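Local coordinates for TsrE (Streptomyces laurentii, PDB 7CWW), which probably catalyses the cyclization that forms the central six-membered nitrogen heterocycle of a thiopeptide antibiotic during its biosynthesis, at residues R52-L57 with T89-N94; K7-S12 with S65-L70. One frame throughout, in Å; residues are numbered along the deposited sequence.

Contact 1 of 2, residues R52-L57 with T89-N94; sequences RPFLRL and TYQPYN
R56 reaches from strand 52-61 to the loop at Q91 and grips one backbone oxygen with both terminal nitrogens. Its NH1 donates to Q91 O at 2.9 Å, with an N-H...O angle of 150° and a line nearly continuing the C=O bond. NH2 bonds to Q91 O at 3.2 Å, less straight and from above the carbonyl plane. Q91 O itself lies at the guanidinium edge, near its plane. The backbone of Y93 lies over one face of the guanidinium, toward its rim, with its CA 3.3 Å above the plane. The Y93 ring is turned 63° from that plane, and its CD1 meets R56 CD at 3.6 Å. The chain of R56 bends at chi3 (-53°), which swings the guanidinium to the loop. F54 meets Q91 differently. Q91 CB lies over the F54 ring, 4.1 Å from the centroid, in a CH-pi contact. Q91 CG turns beside its own backbone N and also touches the ring, with CG 3.9 Å from F54 CE2. R56 also forms salt bridges, through NE with E47 and through NH1 with D8. The buried guanidinium thus ties loop to sheet, and the two carboxylates probably balance its charge.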
# COMPACT_ATOMS: atom_id res chain seq x y z
N ARG A 52 9.82 17.41 4.60
CA ARG A 52 11.09 17.11 3.94
C ARG A 52 11.06 15.64 3.54
O ARG A 52 11.43 14.76 4.34
CB ARG A 52 12.27 17.43 4.84
CG ARG A 52 12.52 18.94 5.02
CD ARG A 52 12.97 19.59 3.70
NE ARG A 52 14.18 18.96 3.19
CZ ARG A 52 15.41 19.30 3.57
NH1 ARG A 52 15.59 20.28 4.46
NH2 ARG A 52 16.46 18.67 3.07
N PRO A 53 10.59 15.33 2.34
CA PRO A 53 10.65 13.94 1.85
C PRO A 53 12.07 13.39 1.89
O PRO A 53 13.05 14.13 1.73
CB PRO A 53 10.16 14.07 0.40
CG PRO A 53 9.37 15.35 0.35
CD PRO A 53 10.01 16.27 1.36
N PHE A 54 12.20 12.07 2.11
CA PHE A 54 13.53 11.50 2.06
C PHE A 54 13.50 10.06 1.56
O PHE A 54 12.51 9.34 1.70
CB PHE A 54 14.26 11.57 3.43
CG PHE A 54 13.60 10.79 4.55
CD1 PHE A 54 13.97 9.48 4.82
CD2 PHE A 54 12.67 11.40 5.38
CE1 PHE A 54 13.39 8.76 5.87
CE2 PHE A 54 12.09 10.71 6.44
CZ PHE A 54 12.46 9.39 6.69
N LEU A 55 14.60 9.70 0.91
CA LEU A 55 14.90 8.33 0.52
C LEU A 55 15.72 7.68 1.63
O LEU A 55 16.72 8.25 2.08
CB LEU A 55 15.70 8.32 -0.79
CG LEU A 55 16.22 6.97 -1.30
CD1 LEU A 55 15.03 6.10 -1.74
CD2 LEU A 55 17.21 7.17 -2.45
N ARG A 56 15.26 6.53 2.09
CA ARG A 56 15.97 5.75 3.11
C ARG A 56 16.60 4.54 2.44
O ARG A 56 15.91 3.80 1.72
CB ARG A 56 15.02 5.29 4.24
CG ARG A 56 15.73 4.43 5.31
CD ARG A 56 14.77 3.80 6.33
NE ARG A 56 13.89 4.80 6.95
CZ ARG A 56 14.26 5.63 7.92
NH1 ARG A 56 15.50 5.60 8.41
NH2 ARG A 56 13.40 6.50 8.41
N LEU A 57 17.89 4.31 2.70
CA LEU A 57 18.57 3.12 2.21
C LEU A 57 19.00 2.30 3.41
O LEU A 57 19.73 2.79 4.27
CB LEU A 57 19.77 3.49 1.33
CG LEU A 57 19.34 4.33 0.12
CD1 LEU A 57 20.50 4.98 -0.60
CD2 LEU A 57 18.52 3.48 -0.85
N THR A 89 20.62 14.86 7.22
CA THR A 89 20.03 14.86 8.56
C THR A 89 19.40 13.51 8.84
O THR A 89 18.58 13.02 8.05
CB THR A 89 18.96 15.96 8.69
OG1 THR A 89 19.52 17.25 8.41
CG2 THR A 89 18.39 15.95 10.10
N TYR A 90 19.79 12.87 9.94
CA TYR A 90 19.38 11.48 10.13
C TYR A 90 17.96 11.40 10.67
O TYR A 90 17.62 12.04 11.67
CB TYR A 90 20.34 10.72 11.07
CG TYR A 90 19.93 9.26 11.18
CD1 TYR A 90 19.73 8.48 10.03
CD2 TYR A 90 19.68 8.68 12.42
CE1 TYR A 90 19.33 7.14 10.12
CE2 TYR A 90 19.28 7.34 12.52
CZ TYR A 90 19.11 6.58 11.37
OH TYR A 90 18.70 5.26 11.48
N GLN A 91 17.12 10.64 9.97
CA GLN A 91 15.74 10.40 10.38
C GLN A 91 15.63 8.94 10.80
O GLN A 91 15.74 8.05 9.94
CB GLN A 91 14.78 10.72 9.24
CG GLN A 91 14.83 12.19 8.79
CD GLN A 91 14.39 13.13 9.89
OE1 GLN A 91 13.68 12.73 10.81
NE2 GLN A 91 14.78 14.40 9.79
N PRO A 92 15.45 8.65 12.08
CA PRO A 92 15.66 7.28 12.57
C PRO A 92 14.63 6.30 12.05
O PRO A 92 13.43 6.57 12.00
CB PRO A 92 15.55 7.43 14.09
CG PRO A 92 15.98 8.86 14.34
CD PRO A 92 15.39 9.63 13.18
N TYR A 93 15.13 5.13 11.67
CA TYR A 93 14.28 4.05 11.23
C TYR A 93 13.29 3.64 12.31
O TYR A 93 13.65 3.53 13.48
CB TYR A 93 15.16 2.88 10.84
CG TYR A 93 14.43 1.69 10.29
CD1 TYR A 93 13.69 1.77 9.11
CD2 TYR A 93 14.53 0.45 10.92
CE1 TYR A 93 13.05 0.65 8.58
CE2 TYR A 93 13.89 -0.68 10.39
CZ TYR A 93 13.15 -0.57 9.23
OH TYR A 93 12.53 -1.69 8.71
N ASN A 94 12.05 3.39 11.91
CA ASN A 94 11.01 2.93 12.83
C ASN A 94 10.98 1.40 12.77
O ASN A 94 10.62 0.82 11.74
CB ASN A 94 9.65 3.53 12.47
CG ASN A 94 8.57 3.23 13.49
OD1 ASN A 94 8.70 2.33 14.32
ND2 ASN A 94 7.50 4.00 13.45

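Contact 2 of 2, residues K7-S12 with S65-L70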
# COMPACT_ATOMS: atom_id res chain seq x y z
N LYS A 7 23.09 -0.87 8.60
CA LYS A 7 23.29 0.52 8.19
C LYS A 7 21.96 1.12 7.75
O LYS A 7 21.07 0.41 7.30
CB LYS A 7 24.32 0.64 7.05
CG LYS A 7 25.56 -0.21 7.22
CD LYS A 7 26.45 0.29 8.34
CE LYS A 7 27.69 -0.59 8.46
NZ LYS A 7 28.68 -0.04 9.43
N ASP A 8 21.86 2.44 7.85
CA ASP A 8 20.62 3.17 7.59
C ASP A 8 21.00 4.59 7.19
O ASP A 8 21.59 5.33 7.99
CB ASP A 8 19.71 3.16 8.84
CG ASP A 8 18.38 3.90 8.63
OD1 ASP A 8 17.97 4.15 7.49
OD2 ASP A 8 17.72 4.24 9.63
N LEU A 9 20.66 4.98 5.96
CA LEU A 9 21.05 6.27 5.41
C LEU A 9 19.79 6.95 4.90
O LEU A 9 19.00 6.32 4.19
CB LEU A 9 22.07 6.09 4.27
CG LEU A 9 22.31 7.27 3.33
CD1 LEU A 9 22.78 8.47 4.16
CD2 LEU A 9 23.36 6.92 2.28
N THR A 10 19.59 8.22 5.25
CA THR A 10 18.43 8.97 4.76
C THR A 10 18.91 10.17 3.97
O THR A 10 19.87 10.85 4.36
CB THR A 10 17.47 9.39 5.90
OG1 THR A 10 18.15 10.22 6.85
CG2 THR A 10 16.89 8.15 6.63
N VAL A 11 18.27 10.41 2.83
CA VAL A 11 18.66 11.46 1.90
C VAL A 11 17.44 12.33 1.66
O VAL A 11 16.49 11.91 0.98
CB VAL A 11 19.18 10.89 0.58
CG1 VAL A 11 19.89 12.02 -0.21
CG2 VAL A 11 20.09 9.68 0.85
N SER A 12 17.48 13.55 2.19
CA SER A 12 16.31 14.44 2.24
C SER A 12 16.33 15.36 1.03
O SER A 12 16.87 16.46 1.07
CB SER A 12 16.30 15.22 3.56
OG SER A 12 15.92 14.35 4.62
N SER A 65 32.74 1.56 4.40
CA SER A 65 32.93 2.30 3.16
C SER A 65 31.63 2.42 2.36
O SER A 65 31.47 3.39 1.60
CB SER A 65 34.01 1.61 2.31
OG SER A 65 35.30 1.84 2.86
N VAL A 66 30.69 1.49 2.53
CA VAL A 66 29.52 1.45 1.65
C VAL A 66 28.66 2.69 1.84
O VAL A 66 28.28 3.35 0.86
CB VAL A 66 28.70 0.17 1.89
CG1 VAL A 66 27.45 0.21 1.03
CG2 VAL A 66 29.52 -1.06 1.57
N GLU A 67 28.31 3.00 3.09
CA GLU A 67 27.51 4.18 3.35
C GLU A 67 28.24 5.45 2.92
O GLU A 67 27.62 6.39 2.41
CB GLU A 67 27.17 4.25 4.84
CG GLU A 67 26.22 5.34 5.20
CD GLU A 67 25.93 5.36 6.69
OE1 GLU A 67 26.43 4.45 7.40
OE2 GLU A 67 25.21 6.29 7.14
N ARG A 68 29.55 5.49 3.11
CA ARG A 68 30.31 6.69 2.79
C ARG A 68 30.42 6.87 1.28
O ARG A 68 30.28 7.99 0.77
CB ARG A 68 31.69 6.61 3.44
CG ARG A 68 31.61 6.81 4.96
CD ARG A 68 32.80 6.21 5.70
NE ARG A 68 32.74 6.55 7.12
CZ ARG A 68 31.91 5.98 7.99
NH1 ARG A 68 31.08 5.01 7.60
NH2 ARG A 68 31.92 6.36 9.26
N ARG A 69 30.66 5.77 0.56
CA ARG A 69 30.67 5.83 -0.91
C ARG A 69 29.33 6.29 -1.44
O ARG A 69 29.27 7.13 -2.36
CB ARG A 69 31.05 4.46 -1.48
CG ARG A 69 31.20 4.40 -2.99
CD ARG A 69 31.49 2.95 -3.46
NE ARG A 69 32.38 2.26 -2.52
CZ ARG A 69 32.13 1.08 -1.96
NH1 ARG A 69 31.02 0.43 -2.24
NH2 ARG A 69 33.00 0.57 -1.09
N LEU A 70 28.23 5.78 -0.86
CA LEU A 70 26.89 6.21 -1.25
C LEU A 70 26.71 7.71 -1.09
O LEU A 70 26.27 8.40 -2.02
CB LEU A 70 25.84 5.48 -0.41
CG LEU A 70 25.21 4.23 -0.99
CD1 LEU A 70 24.40 3.52 0.10
CD2 LEU A 70 24.37 4.59 -2.21
O HOH W 1 24.15 3.91 9.23
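E67 OE1 accepts a hydrogen bond from a water, whose oxygen lies 3.0 Å away. The same water accepts the backbone N-H of D8, with D8 N 3.1 Å from the water oxygen. This bridge joins a helix to a strand in a two-layer alpha/beta unit. Strand 5-11 is an outer strand of a three-stranded antiparallel sheet. Helix 65-78 and helix 15-35 pack on the same face of it. Strand 7-11 and helix 65-70 run almost parallel, 11° apart, with axes 9.5 Å from each other at closest approach. E67 points toward the strand. Its CG is anti to the backbone N (chi1 -173°) and the chain beyond is extended, which carries the carboxylate to the water. K7 lies alongside: its CD is 4.3 Å from E67 OE1. K7 NZ stays 5.4 Å from E67 OE1 and instead makes a salt bridge with E5. D8 turns its CB away from the helix, and its carboxylate meets the hydroxyl of Y90 on the other side of the sheet. L9 turns toward the helix and supplies the apolar half of the contact with L70; L70 also packs on L29 of helix 15-35. The L9 and L70 side chains cross at a slant. L9 CD2 rests 3.9 Å from L70 CB and 4.2 Å from L70 CD1.

Contacts 1 and 2 have centres 11 Å apart and lie on the two faces of one antiparallel sheet. Strands 5-11 and 52-61 are neighbours in it and are probably bonded from L57 N to L9 O at 2.7 Å. Helix 65-78 of contact 2 follows strand 52-61 directly in the chain. The loop 89-94 of contact 1 crosses the other face. There T10 OG1 has weak hydrogen bonds with T89 O and Q91 N. D8 of strand 5-11 belongs to contact 2, yet its carboxylate reaches R56 and the Y90 hydroxyl of contact 1. The bound polyether is a separate feature: it lies about 10 Å from the F54 side chain, in a pocket built from other residues later in the chain.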